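Local coordinates for C-domain type II peptide synthetase (Streptomyces globisporus, PDB 4ZNM), which belongs to the condensation-domain family of peptide synthetases, within the clan of CoA-dependent acyltransferases, at residues Gly251-Ala256 and Asn451-Pro456; Phe30-Gly33 and Asp38-Pro41; Arg224-Glu229 and Arg282-Leu287. All coordinates share one frame; numbering follows the deposited sequence.

Contact 1. Residues Gly251-Ala256 and Asn451-Pro456; sequences GELADA and NAVARP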
loop_
_atom_site.group_PDB
_atom_site.type_symbol
_atom_site.label_atom_id
_atom_site.label_comp_id
_atom_site.label_asym_id
_atom_site.label_seq_id
_atom_site.Cartn_x
_atom_site.Cartn_y
_atom_site.Cartn_z
ATOM N N GLY A 251 -15.587 -15.265 5.663
ATOM C CA GLY A 251 -15.022 -16.357 6.431
ATOM C C GLY A 251 -14.963 -17.680 5.688
ATOM O O GLY A 251 -13.887 -18.235 5.535
ATOM N N GLU A 252 -16.105 -18.175 5.218
ATOM C CA GLU A 252 -16.156 -19.399 4.404
ATOM C C GLU A 252 -15.128 -19.366 3.245
ATOM O O GLU A 252 -14.285 -20.256 3.117
ATOM C CB GLU A 252 -17.587 -19.596 3.860
ATOM C CG GLU A 252 -17.917 -21.005 3.332
ATOM C CD GLU A 252 -19.422 -21.322 3.334
ATOM O OE1 GLU A 252 -19.863 -22.167 4.150
ATOM O OE2 GLU A 252 -20.158 -20.741 2.508
ATOM N N LEU A 253 -15.200 -18.348 2.399
ATOM C CA LEU A 253 -14.254 -18.227 1.287
ATOM C C LEU A 253 -12.811 -18.059 1.768
ATOM O O LEU A 253 -11.892 -18.648 1.197
ATOM C CB LEU A 253 -14.624 -17.045 0.396
ATOM C CG LEU A 253 -13.751 -16.812 -0.841
ATOM C CD1 LEU A 253 -13.624 -18.094 -1.670
ATOM C CD2 LEU A 253 -14.355 -15.696 -1.653
ATOM N N ALA A 254 -12.618 -17.240 2.804
ATOM C CA ALA A 254 -11.298 -17.017 3.394
ATOM C C ALA A 254 -10.705 -18.367 3.839
ATOM O O ALA A 254 -9.569 -18.698 3.542
ATOM C CB ALA A 254 -11.394 -16.064 4.587
ATOM N N ASP A 255 -11.498 -19.132 4.557
ATOM C CA ASP A 255 -11.039 -20.415 5.065
ATOM C C ASP A 255 -10.674 -21.354 3.908
ATOM O O ASP A 255 -9.666 -22.058 3.985
ATOM C CB ASP A 255 -12.101 -21.032 5.973
ATOM C CG ASP A 255 -12.181 -20.345 7.331
ATOM O OD1 ASP A 255 -11.593 -19.251 7.500
ATOM O OD2 ASP A 255 -12.841 -20.901 8.231
ATOM N N ALA A 256 -11.455 -21.333 2.825
ATOM C CA ALA A 256 -11.158 -22.174 1.664
ATOM C C ALA A 256 -9.849 -21.751 0.997
ATOM O O ALA A 256 -9.075 -22.590 0.537
ATOM C CB ALA A 256 -12.295 -22.127 0.660
ATOM N N ASN A 451 -14.798 -19.893 -7.239
ATOM C CA ASN A 451 -14.915 -21.068 -8.086
ATOM C C ASN A 451 -13.574 -21.775 -8.251
ATOM O O ASN A 451 -13.506 -22.992 -8.327
ATOM C CB ASN A 451 -15.489 -20.662 -9.432
ATOM C CG ASN A 451 -16.972 -20.433 -9.356
ATOM O OD1 ASN A 451 -17.681 -21.184 -8.681
ATOM N ND2 ASN A 451 -17.457 -19.398 -10.027
ATOM N N ALA A 452 -12.506 -21.003 -8.248
ATOM C CA ALA A 452 -11.177 -21.574 -8.397
ATOM C C ALA A 452 -10.798 -22.478 -7.222
ATOM O O ALA A 452 -10.305 -23.576 -7.443
ATOM C CB ALA A 452 -10.149 -20.467 -8.559
ATOM N N VAL A 453 -11.013 -22.022 -5.984
ATOM C CA VAL A 453 -10.569 -22.791 -4.820
ATOM C C VAL A 453 -11.579 -23.888 -4.492
ATOM O O VAL A 453 -11.222 -24.890 -3.889
ATOM C CB VAL A 453 -10.333 -21.898 -3.588
ATOM C CG1 VAL A 453 -9.162 -20.977 -3.818
ATOM C CG2 VAL A 453 -11.579 -21.145 -3.247
ATOM N N ALA A 454 -12.826 -23.716 -4.914
ATOM C CA ALA A 454 -13.816 -24.793 -4.794
ATOM C C ALA A 454 -13.511 -25.958 -5.746
ATOM O O ALA A 454 -13.675 -27.114 -5.370
ATOM C CB ALA A 454 -15.216 -24.257 -5.054
ATOM N N ARG A 455 -13.076 -25.669 -6.974
ATOM C CA ARG A 455 -12.771 -26.744 -7.919
ATOM C C ARG A 455 -11.422 -26.535 -8.597
ATOM O O ARG A 455 -11.346 -26.350 -9.809
ATOM C CB ARG A 455 -13.884 -26.855 -8.960
ATOM C CG ARG A 455 -15.183 -27.458 -8.425
ATOM C CD ARG A 455 -16.398 -27.124 -9.303
ATOM N NE ARG A 455 -16.630 -25.682 -9.401
ATOM C CZ ARG A 455 -17.269 -24.952 -8.487
ATOM N NH1 ARG A 455 -17.759 -25.515 -7.383
ATOM N NH2 ARG A 455 -17.420 -23.645 -8.674
ATOM N N PRO A 456 -10.344 -26.594 -7.809
ATOM C CA PRO A 456 -9.002 -26.213 -8.269
ATOM C C PRO A 456 -8.396 -27.156 -9.304
ATOM O O PRO A 456 -7.430 -26.777 -9.970
ATOM C CB PRO A 456 -8.179 -26.235 -6.975
ATOM C CG PRO A 456 -8.892 -27.248 -6.091
ATOM C CD PRO A 456 -10.351 -27.008 -6.393
#

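Contact 2. Residues Phe30-Gly33 and Asp38-Pro41; sequences FDSG and DVGP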
loop_
_atom_site.group_PDB
_atom_site.type_symbol
_atom_site.label_atom_id
_atom_site.label_comp_id
_atom_site.label_asym_id
_atom_site.label_seq_id
_atom_site.Cartn_x
_atom_site.Cartn_y
_atom_site.Cartn_z
ATOM N N PHE A 30 5.784 9.254 -12.691
ATOM C CA PHE A 30 4.333 9.561 -12.708
ATOM C C PHE A 30 3.985 11.012 -12.373
ATOM O O PHE A 30 2.817 11.369 -12.227
ATOM C CB PHE A 30 3.589 8.629 -11.747
ATOM C CG PHE A 30 3.711 7.185 -12.125
ATOM C CD1 PHE A 30 2.735 6.554 -12.864
ATOM C CD2 PHE A 30 4.847 6.484 -11.816
ATOM C CE1 PHE A 30 2.889 5.220 -13.266
ATOM C CE2 PHE A 30 5.025 5.175 -12.232
ATOM C CZ PHE A 30 4.043 4.538 -12.948
ATOM N N ASP A 31 4.994 11.865 -12.324
ATOM C CA ASP A 31 4.798 13.239 -11.897
ATOM C C ASP A 31 4.397 14.130 -13.046
ATOM O O ASP A 31 5.157 14.321 -13.997
ATOM C CB ASP A 31 6.073 13.776 -11.265
ATOM C CG ASP A 31 5.941 15.201 -10.806
ATOM O OD1 ASP A 31 4.800 15.681 -10.542
ATOM O OD2 ASP A 31 7.001 15.848 -10.707
ATOM N N SER A 32 3.211 14.712 -12.939
ATOM C CA SER A 32 2.644 15.498 -14.026
ATOM C C SER A 32 3.412 16.792 -14.337
ATOM O O SER A 32 3.185 17.402 -15.376
ATOM C CB SER A 32 1.186 15.820 -13.695
ATOM O OG SER A 32 0.639 14.809 -12.856
ATOM N N GLY A 33 4.308 17.211 -13.442
ATOM C CA GLY A 33 5.061 18.444 -13.628
ATOM C C GLY A 33 4.318 19.664 -13.093
ATOM O O GLY A 33 3.150 19.576 -12.669
ATOM N N ASP A 38 -2.089 20.591 -8.879
ATOM C CA ASP A 38 -1.289 20.038 -7.802
ATOM C C ASP A 38 -1.777 18.607 -7.533
ATOM O O ASP A 38 -2.508 18.361 -6.577
ATOM C CB ASP A 38 -1.387 20.935 -6.560
ATOM C CG ASP A 38 -0.319 20.629 -5.521
ATOM O OD1 ASP A 38 0.638 19.856 -5.816
ATOM O OD2 ASP A 38 -0.430 21.199 -4.415
ATOM N N VAL A 39 -1.368 17.673 -8.391
ATOM C CA VAL A 39 -1.861 16.302 -8.336
ATOM C C VAL A 39 -0.718 15.287 -8.414
ATOM O O VAL A 39 0.457 15.641 -8.508
ATOM C CB VAL A 39 -2.882 16.036 -9.453
ATOM C CG1 VAL A 39 -3.982 16.995 -9.366
ATOM C CG2 VAL A 39 -2.253 16.158 -10.797
ATOM N N GLY A 40 -1.083 14.019 -8.332
ATOM C CA GLY A 40 -0.133 12.933 -8.437
ATOM C C GLY A 40 0.682 12.731 -7.176
ATOM O O GLY A 40 0.369 13.272 -6.118
ATOM N N PRO A 41 1.769 11.979 -7.287
ATOM C CA PRO A 41 2.540 11.539 -6.118
ATOM C C PRO A 41 3.220 12.643 -5.316
ATOM O O PRO A 41 3.530 12.382 -4.163
ATOM C CB PRO A 41 3.585 10.595 -6.713
ATOM C CG PRO A 41 3.590 10.864 -8.187
ATOM C CD PRO A 41 2.247 11.385 -8.549
HETATM O O HOH W 1 2.900 14.778 -8.705
#

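Contact 3. Residues Arg224-Glu229 and Arg282-Leu287; sequences RIIGLE and RRTGEL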
loop_
_atom_site.group_PDB
_atom_site.type_symbol
_atom_site.label_atom_id
_atom_site.label_comp_id
_atom_site.label_asym_id
_atom_site.label_seq_id
_atom_site.Cartn_x
_atom_site.Cartn_y
_atom_site.Cartn_z
ATOM N N ARG A 224 4.684 -7.001 -22.250
ATOM C CA ARG A 224 3.999 -5.747 -22.053
ATOM C C ARG A 224 3.077 -5.940 -20.860
ATOM O O ARG A 224 2.266 -6.856 -20.868
ATOM C CB ARG A 224 3.204 -5.345 -23.299
ATOM C CG ARG A 224 4.045 -5.144 -24.569
ATOM C CD ARG A 224 4.734 -3.786 -24.585
ATOM N NE ARG A 224 5.362 -3.493 -25.873
ATOM C CZ ARG A 224 6.493 -4.052 -26.308
ATOM N NH1 ARG A 224 7.131 -4.961 -25.578
ATOM N NH2 ARG A 224 6.985 -3.705 -27.486
ATOM N N ILE A 225 3.209 -5.092 -19.839
ATOM C CA ILE A 225 2.255 -5.093 -18.731
ATOM C C ILE A 225 0.848 -5.028 -19.326
ATOM O O ILE A 225 0.596 -4.246 -20.221
ATOM C CB ILE A 225 2.487 -3.938 -17.755
ATOM C CG1 ILE A 225 3.798 -4.156 -16.984
ATOM C CG2 ILE A 225 1.343 -3.856 -16.767
ATOM C CD1 ILE A 225 4.297 -2.910 -16.237
ATOM N N ILE A 226 -0.068 -5.832 -18.800
ATOM C CA ILE A 226 -1.417 -5.895 -19.328
ATOM C C ILE A 226 -2.173 -4.616 -18.938
ATOM O O ILE A 226 -2.128 -4.166 -17.779
ATOM C CB ILE A 226 -2.137 -7.185 -18.841
ATOM C CG1 ILE A 226 -3.419 -7.441 -19.617
ATOM C CG2 ILE A 226 -2.490 -7.099 -17.418
ATOM C CD1 ILE A 226 -3.644 -8.910 -19.851
ATOM N N GLY A 227 -2.827 -4.021 -19.935
ATOM C CA GLY A 227 -3.655 -2.837 -19.740
ATOM C C GLY A 227 -5.137 -3.137 -19.594
ATOM O O GLY A 227 -5.656 -4.071 -20.203
ATOM N N LEU A 228 -5.808 -2.362 -18.743
ATOM C CA LEU A 228 -7.270 -2.397 -18.633
ATOM C C LEU A 228 -7.893 -1.272 -19.449
ATOM O O LEU A 228 -7.482 -0.110 -19.325
ATOM C CB LEU A 228 -7.704 -2.250 -17.175
ATOM C CG LEU A 228 -7.206 -3.313 -16.207
ATOM C CD1 LEU A 228 -7.711 -2.953 -14.821
ATOM C CD2 LEU A 228 -7.687 -4.697 -16.652
ATOM N N GLU A 229 -8.897 -1.589 -20.258
ATOM C CA GLU A 229 -9.493 -0.562 -21.091
ATOM C C GLU A 229 -10.286 0.356 -20.191
ATOM O O GLU A 229 -11.121 -0.107 -19.402
ATOM C CB GLU A 229 -10.395 -1.159 -22.178
ATOM C CG GLU A 229 -10.905 -0.131 -23.171
ATOM C CD GLU A 229 -11.788 -0.748 -24.241
ATOM O OE1 GLU A 229 -12.141 -1.940 -24.108
ATOM O OE2 GLU A 229 -12.127 -0.036 -25.209
ATOM N N ARG A 282 -9.764 -14.240 -18.705
ATOM C CA ARG A 282 -11.160 -14.243 -19.107
ATOM C C ARG A 282 -11.618 -12.865 -19.653
ATOM O O ARG A 282 -12.436 -12.784 -20.567
ATOM C CB ARG A 282 -12.029 -14.673 -17.931
ATOM C CG ARG A 282 -12.413 -16.149 -17.977
ATOM C CD ARG A 282 -12.064 -16.920 -16.748
ATOM N NE ARG A 282 -13.246 -17.197 -15.941
ATOM C CZ ARG A 282 -13.415 -18.294 -15.203
ATOM N NH1 ARG A 282 -14.526 -18.445 -14.493
ATOM N NH2 ARG A 282 -12.481 -19.242 -15.172
ATOM N N ARG A 283 -11.096 -11.786 -19.091
ATOM C CA ARG A 283 -11.489 -10.442 -19.518
ATOM C C ARG A 283 -10.825 -10.022 -20.847
ATOM O O ARG A 283 -11.466 -9.382 -21.678
ATOM C CB ARG A 283 -11.164 -9.443 -18.393
ATOM C CG ARG A 283 -11.869 -8.092 -18.482
ATOM C CD ARG A 283 -11.438 -7.184 -17.339
ATOM N NE ARG A 283 -11.988 -5.826 -17.423
ATOM C CZ ARG A 283 -13.157 -5.446 -16.896
ATOM N NH1 ARG A 283 -13.927 -6.325 -16.247
ATOM N NH2 ARG A 283 -13.564 -4.179 -17.023
ATOM N N THR A 284 -9.571 -10.402 -21.079
ATOM C CA THR A 284 -8.800 -9.837 -22.193
ATOM C C THR A 284 -8.464 -10.844 -23.291
ATOM O O THR A 284 -8.038 -10.469 -24.369
ATOM C CB THR A 284 -7.480 -9.255 -21.693
ATOM O OG1 THR A 284 -6.628 -10.330 -21.276
ATOM C CG2 THR A 284 -7.718 -8.297 -20.523
ATOM N N GLY A 285 -8.654 -12.125 -23.001
ATOM C CA GLY A 285 -8.213 -13.183 -23.886
ATOM C C GLY A 285 -6.741 -13.576 -23.769
ATOM O O GLY A 285 -6.360 -14.640 -24.240
ATOM N N GLU A 286 -5.905 -12.731 -23.169
ATOM C CA GLU A 286 -4.468 -13.012 -23.113
ATOM C C GLU A 286 -4.100 -14.260 -22.267
ATOM O O GLU A 286 -4.763 -14.581 -21.300
ATOM C CB GLU A 286 -3.730 -11.808 -22.550
ATOM C CG GLU A 286 -3.784 -10.578 -23.438
ATOM C CD GLU A 286 -2.940 -10.748 -24.679
ATOM O OE1 GLU A 286 -1.697 -10.822 -24.529
ATOM O OE2 GLU A 286 -3.515 -10.821 -25.794
ATOM N N LEU A 287 -3.015 -14.926 -22.656
ATOM C CA LEU A 287 -2.463 -16.070 -21.940
ATOM C C LEU A 287 -1.070 -15.756 -21.404
ATOM O O LEU A 287 -0.666 -16.292 -20.375
ATOM C CB LEU A 287 -2.413 -17.295 -22.860
ATOM C CG LEU A 287 -3.788 -17.952 -23.058
ATOM C CD1 LEU A 287 -3.762 -18.917 -24.230
ATOM C CD2 LEU A 287 -4.257 -18.668 -21.786
HETATM O O HOH W 2 -10.023 -4.740 -19.940
HETATM O O HOH W 3 -11.922 -2.603 -18.714
#

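Contact 1. Residues Gly251-Ala256 and Asn451-Pro456
V453 meets L253 and A256 through a single methyl: V453 CG2 lies 4.0 Å from CD1 of L253 and 4.1 Å from CB of A256. These two apolar touches carry the contact. V453 and A256 both direct their CB at the facing helix, and their CA atoms come as near as 6.5 Å. The CB of L253 points neither at the valine nor away from it, but the end of the side chain comes nearer; CG is trans to the backbone N (chi1 -178°), which brings CD1 within range, and the two side chains cross at about a right angle. The backbone bonds stay within each helix. On the side of helix 251-264, D255 N donates to G251 O and A256 N to E252 O, while R455 N to N451 O at 3.0 Å is the last turn of helix 435-454 before the chain leaves helical geometry. Beyond it P456 pairs with R327 through the backbone, and A452 touches F326, so helix 326-335 adjoins this same end. With methyl groups alone meeting, and only 109 Å² buried in all, the contact is consistent with van der Waals and hydrophobic packing, without directional bonds between the two segments.

Contact 2. Residues Phe30-Gly33 and Asp38-Pro41
The base of the F30 side chain meets the CG-CD edge of the P41 ring. Both residues point their CB toward the other segment, and P41 CG stands 4.2 Å from F30 CB, while P41 CD lies 3.7 Å from the carbonyl O of F30. The phenyl ring then turns off the proline: with CG opposite the carbonyl carbon and beside the backbone N (chi1 -62°), it leads away to F26, whose ring plane it meets at about 55°, and to P407 and D408. D31 takes a different course. Its CG is trans to the backbone N (chi1 180°), a setting that places the carboxylate between water 1 and G33 N. D31 OD1 accepts a hydrogen bond from water 1 at 2.8 Å; the same water donates to V39 O at 2.6 Å, bridging the two segments. D31 OD1 also accepts a weak bond from G33 N at 3.3 Å and pairs with R83 in a salt bridge, whereas OD2 is bound by H88. The carboxylate is thereby fixed through both oxygens, and its negative charge is probably balanced by the arginine. G40, with positive phi, leads into P41. The arrangement is that of an irregular loop drawn together by a proline contact and a water bridge, joining helix 22-28 to strand 47-55 of the six-stranded sheet.

Contact 3. Residues Arg224-Glu229 and Arg282-Leu287
I226 sends its side chain at T284 and E286, and its last carbon does the touching. From CB, which points at the 282-287 segment, CG1 runs trans to the backbone N (chi1 -167°) and carries CD1 outward. L280 and V291 pack on the same side chain. At the tip, I226 CD1 comes 3.6 Å from OG1 and 4.2 Å from CG2 of T284, the two side chains meeting end to end. I226 CD1 also lies 4.0 Å from both CB and CG of E286, whose chain, bent at chi2, slides past in the opposite direction. The hydroxyl that CD1 meets is already engaged: T284 OG1 accepts from E286 N at 3.1 Å, with an N-H...O angle of 160°, and is hydrogen-bonded to L280 O. Farther along, water 3 joins the segments, donating a hydrogen bond to E229 O at 2.7 Å and accepting one from R283 NH2 in the guanidinium plane; R283 also makes a cation-pi contact with F441. The bond from E286 N to T284 OG1 defines an ST turn where helix 268-284 ends, G285 leaving helical geometry with positive phi. Strand 288-295 follows, its T290 backbone-bonded to I226, just before edge strand 227-229 of the five-stranded sheet.

Overall arrangement
From the N terminus, contact 2 closes first, bringing together two parts of one loop between helix 22-28 and strand 47-55; it is complete long before the others begin. Contact 3 opens next, at 224-229, and contact 1 opens at 251-256, just after strand 242-249. Helix 268-284 then returns the chain to close contact 3 at 282-287, and contact 1 closes only near the C terminus, at 451-456, so the two cross. Contact 3 ties the strand 227-229 region to the end of helix 268-284, and contact 1 ties helix 251-264 to the end of helix 435-454. Contacts 1 and 2 lie on opposite sides of the chain's centre, their own centres about 40 Å apart.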